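Local coordinates for protein Abbfa_003403 (Acinetobacter baumannii, PDB 4ZXH) that probably assembles a peptide product as a four-domain nonribosomal peptide synthetase, joining condensation, adenylation, carrier and thioesterase activities in one chain, at residues L61-M75 with F119-C131. Numbering follows the deposited sequence.
Sequences LEAVMHDYPLLRVSM and FDLTQPPLWRIHC. With PX4 (1,2-dimyristoyl-sn-glycero-3-phosphocholine), chain C.
Trp127 projects from strand 127-135 toward Leu71, Met65 and Leu61 in the condensation domain, which belongs to the CoA-dependent acyltransferase superfamily. Trp127 NE1 donates a nearly straight hydrogen bond (N-H...O 170°) to Leu71 O, 2.8 Å away. Leu71 O is met in its carbonyl plane, on a lone pair, and itself lies in the indole plane, which helps set the rotation of the ring. Leu71 CD2 sits over one face, 4.0 Å from the centroid of the five-membered ring of Trp127, a CH-pi contact. Pro125 CB lies over the opposite face, toward its rim. Met65 comes to the benzo edge: its CG is 3.8 Å from Trp127 CZ2, and its SD makes a Met-aromatic contact there. Leu61 CD1 reaches Trp127 CH2 at the same rim.

Leu61 and Trp127 also line the pocket of the bound phospholipid. With CG anti to the backbone N (chi1 175°), Leu61 brings CD1 to 3.6 Å from PX4 C18. The chain end, PX4 C22, lies 3.6 Å from Trp127 CE3.

Further along, strand 73-78 meets the turn 120-123. Ser74 CB rests on Pro124 CD at 3.5 Å, while its OG is hydrogen-bonded to Trp87. Asp120 OD1 accepts a hydrogen bond from Thr122 N, an Asx turn, and a second from Thr122 OG1 on the same face of the carboxylate. Beside this turn, Met75 N donates to Leu121 O at 2.7 Å, tilted 16° from the carbonyl plane.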
# COMPACT_ATOMS: atom_id res chain seq x y z
N LEU A 61 20.19 -9.88 -41.94
CA LEU A 61 18.92 -9.88 -41.22
C LEU A 61 18.00 -11.02 -41.66
O LEU A 61 17.52 -11.80 -40.84
CB LEU A 61 18.20 -8.54 -41.40
CG LEU A 61 16.80 -8.50 -40.77
CD1 LEU A 61 16.90 -8.72 -39.29
CD2 LEU A 61 16.07 -7.22 -41.08
N GLU A 62 17.74 -11.09 -42.96
CA GLU A 62 16.86 -12.12 -43.52
C GLU A 62 17.37 -13.53 -43.28
O GLU A 62 16.58 -14.46 -43.10
CB GLU A 62 16.66 -11.89 -45.02
CG GLU A 62 15.57 -10.87 -45.34
CD GLU A 62 15.46 -10.57 -46.83
OE1 GLU A 62 16.39 -10.91 -47.60
OE2 GLU A 62 14.43 -10.00 -47.24
N ALA A 63 18.69 -13.69 -43.26
CA ALA A 63 19.31 -15.00 -43.07
C ALA A 63 19.21 -15.45 -41.62
O ALA A 63 18.98 -16.62 -41.33
CB ALA A 63 20.76 -14.97 -43.51
N VAL A 64 19.40 -14.49 -40.71
CA VAL A 64 19.33 -14.77 -39.30
C VAL A 64 17.90 -15.15 -38.90
O VAL A 64 17.69 -16.19 -38.26
CB VAL A 64 19.82 -13.58 -38.46
CG1 VAL A 64 19.37 -13.75 -37.03
CG2 VAL A 64 21.32 -13.49 -38.50
N MET A 65 16.93 -14.31 -39.28
CA MET A 65 15.52 -14.56 -39.00
C MET A 65 15.05 -15.96 -39.46
O MET A 65 14.23 -16.60 -38.81
CB MET A 65 14.65 -13.49 -39.67
CG MET A 65 14.39 -12.23 -38.85
SD MET A 65 13.19 -11.16 -39.70
CE MET A 65 11.74 -12.21 -39.54
N HIS A 66 15.57 -16.39 -40.60
CA HIS A 66 15.26 -17.70 -41.18
C HIS A 66 15.90 -18.85 -40.42
O HIS A 66 15.29 -19.90 -40.25
CB HIS A 66 15.71 -17.74 -42.65
CG HIS A 66 15.51 -19.06 -43.31
ND1 HIS A 66 16.42 -20.09 -43.21
CD2 HIS A 66 14.50 -19.53 -44.08
CE1 HIS A 66 15.98 -21.13 -43.90
NE2 HIS A 66 14.82 -20.82 -44.44
N ASP A 67 17.14 -18.65 -39.96
CA ASP A 67 17.90 -19.70 -39.31
C ASP A 67 17.53 -19.95 -37.84
O ASP A 67 17.77 -21.04 -37.31
CB ASP A 67 19.40 -19.39 -39.39
CG ASP A 67 19.97 -19.60 -40.79
OD1 ASP A 67 19.28 -20.20 -41.65
OD2 ASP A 67 21.12 -19.19 -41.02
N TYR A 68 16.96 -18.94 -37.18
CA TYR A 68 16.62 -19.03 -35.76
C TYR A 68 15.13 -18.78 -35.53
O TYR A 68 14.69 -17.64 -35.38
CB TYR A 68 17.47 -18.04 -34.95
CG TYR A 68 18.96 -18.20 -35.20
CD1 TYR A 68 19.55 -19.47 -35.22
CD2 TYR A 68 19.76 -17.09 -35.45
CE1 TYR A 68 20.91 -19.63 -35.46
CE2 TYR A 68 21.13 -17.24 -35.71
CZ TYR A 68 21.70 -18.51 -35.71
OH TYR A 68 23.06 -18.65 -35.96
N PRO A 69 14.33 -19.86 -35.52
CA PRO A 69 12.87 -19.79 -35.38
C PRO A 69 12.40 -19.00 -34.16
O PRO A 69 11.32 -18.44 -34.20
CB PRO A 69 12.47 -21.26 -35.27
CG PRO A 69 13.54 -21.99 -36.02
CD PRO A 69 14.80 -21.25 -35.71
N LEU A 70 13.22 -18.94 -33.11
CA LEU A 70 12.88 -18.18 -31.92
C LEU A 70 12.51 -16.75 -32.28
O LEU A 70 11.57 -16.19 -31.73
CB LEU A 70 14.04 -18.18 -30.92
CG LEU A 70 13.80 -17.53 -29.55
CD1 LEU A 70 12.66 -18.18 -28.82
CD2 LEU A 70 15.04 -17.67 -28.72
N LEU A 71 13.25 -16.18 -33.23
CA LEU A 71 13.04 -14.81 -33.65
C LEU A 71 11.70 -14.56 -34.33
O LEU A 71 11.35 -13.41 -34.60
CB LEU A 71 14.18 -14.39 -34.58
CG LEU A 71 15.55 -14.18 -33.90
CD1 LEU A 71 16.60 -13.74 -34.89
CD2 LEU A 71 15.44 -13.16 -32.78
N ARG A 72 10.95 -15.62 -34.61
CA ARG A 72 9.64 -15.50 -35.26
C ARG A 72 8.50 -15.92 -34.30
O ARG A 72 7.43 -16.35 -34.72
CB ARG A 72 9.61 -16.35 -36.55
CG ARG A 72 10.73 -16.00 -37.56
CD ARG A 72 10.68 -16.74 -38.91
NE ARG A 72 10.58 -18.20 -38.81
CZ ARG A 72 11.62 -19.03 -38.82
NH1 ARG A 72 12.85 -18.56 -38.94
NH2 ARG A 72 11.43 -20.34 -38.72
N VAL A 73 8.74 -15.77 -33.00
CA VAL A 73 7.79 -16.19 -31.97
C VAL A 73 6.86 -15.06 -31.48
O VAL A 73 7.26 -13.91 -31.41
CB VAL A 73 8.57 -16.79 -30.77
CG1 VAL A 73 7.77 -16.75 -29.48
CG2 VAL A 73 9.01 -18.21 -31.09
N SER A 74 5.61 -15.41 -31.17
CA SER A 74 4.71 -14.55 -30.40
C SER A 74 4.15 -15.39 -29.24
O SER A 74 4.25 -16.62 -29.28
CB SER A 74 3.58 -13.97 -31.27
OG SER A 74 2.50 -14.87 -31.48
N MET A 75 3.59 -14.75 -28.22
CA MET A 75 3.15 -15.46 -27.01
C MET A 75 1.73 -15.09 -26.61
O MET A 75 1.51 -14.38 -25.64
CB MET A 75 4.11 -15.20 -25.84
CG MET A 75 5.55 -15.66 -26.08
SD MET A 75 6.72 -15.20 -24.78
CE MET A 75 8.26 -15.47 -25.61
N PHE A 119 6.50 -3.75 -25.33
CA PHE A 119 6.08 -4.78 -26.27
C PHE A 119 4.71 -5.33 -25.91
O PHE A 119 4.35 -5.39 -24.75
CB PHE A 119 7.09 -5.94 -26.30
CG PHE A 119 8.42 -5.60 -26.91
CD1 PHE A 119 8.68 -5.90 -28.25
CD2 PHE A 119 9.43 -5.05 -26.14
CE1 PHE A 119 9.91 -5.61 -28.80
CE2 PHE A 119 10.66 -4.75 -26.69
CZ PHE A 119 10.90 -5.03 -28.03
N ASP A 120 3.95 -5.75 -26.92
CA ASP A 120 2.80 -6.61 -26.75
C ASP A 120 3.25 -8.03 -27.07
O ASP A 120 3.48 -8.37 -28.24
CB ASP A 120 1.66 -6.17 -27.66
CG ASP A 120 0.37 -6.98 -27.45
OD1 ASP A 120 0.40 -8.09 -26.86
OD2 ASP A 120 -0.69 -6.47 -27.89
N LEU A 121 3.38 -8.87 -26.05
CA LEU A 121 4.01 -10.15 -26.27
C LEU A 121 3.15 -11.08 -27.11
O LEU A 121 3.62 -12.12 -27.56
CB LEU A 121 4.35 -10.81 -24.93
CG LEU A 121 5.33 -10.03 -24.05
CD1 LEU A 121 5.64 -10.80 -22.78
CD2 LEU A 121 6.60 -9.71 -24.81
N THR A 122 1.90 -10.71 -27.35
CA THR A 122 1.01 -11.56 -28.14
C THR A 122 1.11 -11.30 -29.65
O THR A 122 0.56 -12.06 -30.47
CB THR A 122 -0.43 -11.38 -27.70
OG1 THR A 122 -0.96 -10.19 -28.29
CG2 THR A 122 -0.50 -11.25 -26.20
N GLN A 123 1.82 -10.24 -30.01
CA GLN A 123 1.95 -9.83 -31.40
C GLN A 123 3.44 -9.75 -31.78
O GLN A 123 4.20 -8.99 -31.17
CB GLN A 123 1.26 -8.46 -31.60
CG GLN A 123 0.57 -8.25 -32.95
CD GLN A 123 -0.48 -9.32 -33.28
OE1 GLN A 123 -0.57 -9.80 -34.41
NE2 GLN A 123 -1.29 -9.68 -32.28
N PRO A 124 3.87 -10.55 -32.78
CA PRO A 124 5.27 -10.61 -33.21
C PRO A 124 5.63 -9.41 -34.05
O PRO A 124 4.74 -8.86 -34.68
CB PRO A 124 5.32 -11.88 -34.05
CG PRO A 124 3.98 -11.96 -34.64
CD PRO A 124 3.01 -11.39 -33.63
N PRO A 125 6.92 -9.02 -34.08
CA PRO A 125 8.04 -9.68 -33.40
C PRO A 125 8.21 -9.21 -31.97
O PRO A 125 7.68 -8.15 -31.64
CB PRO A 125 9.25 -9.28 -34.26
CG PRO A 125 8.85 -7.96 -34.86
CD PRO A 125 7.36 -7.95 -35.00
N LEU A 126 8.93 -9.96 -31.13
CA LEU A 126 9.18 -9.51 -29.75
C LEU A 126 10.58 -8.91 -29.62
O LEU A 126 11.25 -9.03 -28.59
CB LEU A 126 9.03 -10.64 -28.75
CG LEU A 126 7.75 -11.49 -28.76
CD1 LEU A 126 7.54 -12.09 -27.42
CD2 LEU A 126 6.53 -10.74 -29.23
N TRP A 127 11.02 -8.26 -30.70
CA TRP A 127 12.30 -7.58 -30.71
C TRP A 127 12.22 -6.45 -31.73
O TRP A 127 11.37 -6.47 -32.62
CB TRP A 127 13.43 -8.56 -31.04
CG TRP A 127 13.17 -9.38 -32.26
CD1 TRP A 127 12.43 -10.52 -32.34
CD2 TRP A 127 13.66 -9.13 -33.57
NE1 TRP A 127 12.42 -11.00 -33.63
CE2 TRP A 127 13.18 -10.16 -34.41
CE3 TRP A 127 14.47 -8.14 -34.14
CZ2 TRP A 127 13.48 -10.23 -35.78
CZ3 TRP A 127 14.78 -8.21 -35.50
CH2 TRP A 127 14.28 -9.24 -36.30
N ARG A 128 13.10 -5.45 -31.58
CA ARG A 128 13.15 -4.29 -32.47
C ARG A 128 14.58 -3.85 -32.69
O ARG A 128 15.46 -4.10 -31.86
CB ARG A 128 12.40 -3.11 -31.89
CG ARG A 128 10.97 -3.36 -31.53
CD ARG A 128 10.32 -2.04 -31.26
NE ARG A 128 10.94 -1.31 -30.16
CZ ARG A 128 10.43 -1.26 -28.93
NH1 ARG A 128 9.31 -1.91 -28.66
NH2 ARG A 128 11.03 -0.55 -27.97
N ILE A 129 14.80 -3.17 -33.80
CA ILE A 129 16.07 -2.53 -34.07
C ILE A 129 15.84 -1.05 -34.28
O ILE A 129 15.02 -0.67 -35.13
CB ILE A 129 16.75 -3.11 -35.31
CG1 ILE A 129 17.01 -4.60 -35.11
CG2 ILE A 129 18.04 -2.36 -35.60
CD1 ILE A 129 17.29 -5.34 -36.39
N HIS A 130 16.54 -0.21 -33.52
CA HIS A 130 16.38 1.24 -33.64
C HIS A 130 17.65 1.83 -34.24
O HIS A 130 18.72 1.69 -33.65
CB HIS A 130 16.12 1.88 -32.28
CG HIS A 130 14.78 1.55 -31.69
ND1 HIS A 130 13.67 2.35 -31.86
CD2 HIS A 130 14.39 0.54 -30.87
CE1 HIS A 130 12.65 1.83 -31.20
NE2 HIS A 130 13.05 0.73 -30.59
N CYS A 131 17.56 2.48 -35.40
CA CYS A 131 18.74 3.05 -36.05
C CYS A 131 18.73 4.57 -36.11
O CYS A 131 17.70 5.19 -36.30
CB CYS A 131 18.88 2.53 -37.48
SG CYS A 131 18.76 0.76 -37.59
O1 PX4 C . 19.12 3.35 -46.21
O2 PX4 C . 21.04 5.01 -45.63
P1 PX4 C . 20.59 3.61 -46.00
O3 PX4 C . 21.44 3.13 -47.29
C1 PX4 C . 20.96 3.12 -48.63
C2 PX4 C . 22.13 2.85 -49.57
N1 PX4 C . 21.72 2.59 -50.97
C3 PX4 C . 20.59 3.46 -51.35
C4 PX4 C . 22.86 2.86 -51.86
C5 PX4 C . 21.33 1.18 -51.12
O4 PX4 C . 21.17 2.58 -44.90
C6 PX4 C . 21.87 2.97 -43.72
C7 PX4 C . 21.61 1.92 -42.64
C8 PX4 C . 20.20 1.41 -42.92
O5 PX4 C . 19.83 0.42 -41.97
C9 PX4 C . 18.97 -0.70 -42.33
O6 PX4 C . 18.69 -0.90 -43.50
C10 PX4 C . 18.45 -1.62 -41.26
C11 PX4 C . 19.22 -2.94 -41.24
C12 PX4 C . 19.83 -3.15 -39.86
C13 PX4 C . 19.77 -4.63 -39.51
C14 PX4 C . 21.16 -5.15 -39.19
C15 PX4 C . 21.14 -6.67 -39.24
C16 PX4 C . 21.58 -7.24 -37.91
C17 PX4 C . 21.31 -8.74 -37.86
C18 PX4 C . 19.91 -9.01 -37.32
C19 PX4 C . 19.95 -9.51 -35.88
C20 PX4 C . 18.60 -9.27 -35.21
C21 PX4 C . 18.58 -9.87 -33.80
C22 PX4 C . 17.65 -9.13 -32.86
O7 PX4 C . 22.56 0.85 -42.72
C23 PX4 C . 23.14 0.49 -41.41
O8 PX4 C . 23.18 1.36 -40.57
C24 PX4 C . 23.65 -0.92 -41.12
C25 PX4 C . 24.26 -1.15 -39.73
C26 PX4 C . 24.57 -2.63 -39.45
C27 PX4 C . 25.09 -2.88 -38.01
C28 PX4 C . 25.46 -4.34 -37.73
C29 PX4 C . 25.97 -4.58 -36.29
C30 PX4 C . 26.40 -6.03 -36.03
C31 PX4 C . 26.21 -6.55 -34.59
C32 PX4 C . 24.75 -6.93 -34.32
C33 PX4 C . 24.48 -7.89 -33.15
C34 PX4 C . 23.03 -7.81 -32.67
C35 PX4 C . 22.44 -9.10 -32.09
C36 PX4 C . 21.99 -8.92 -30.65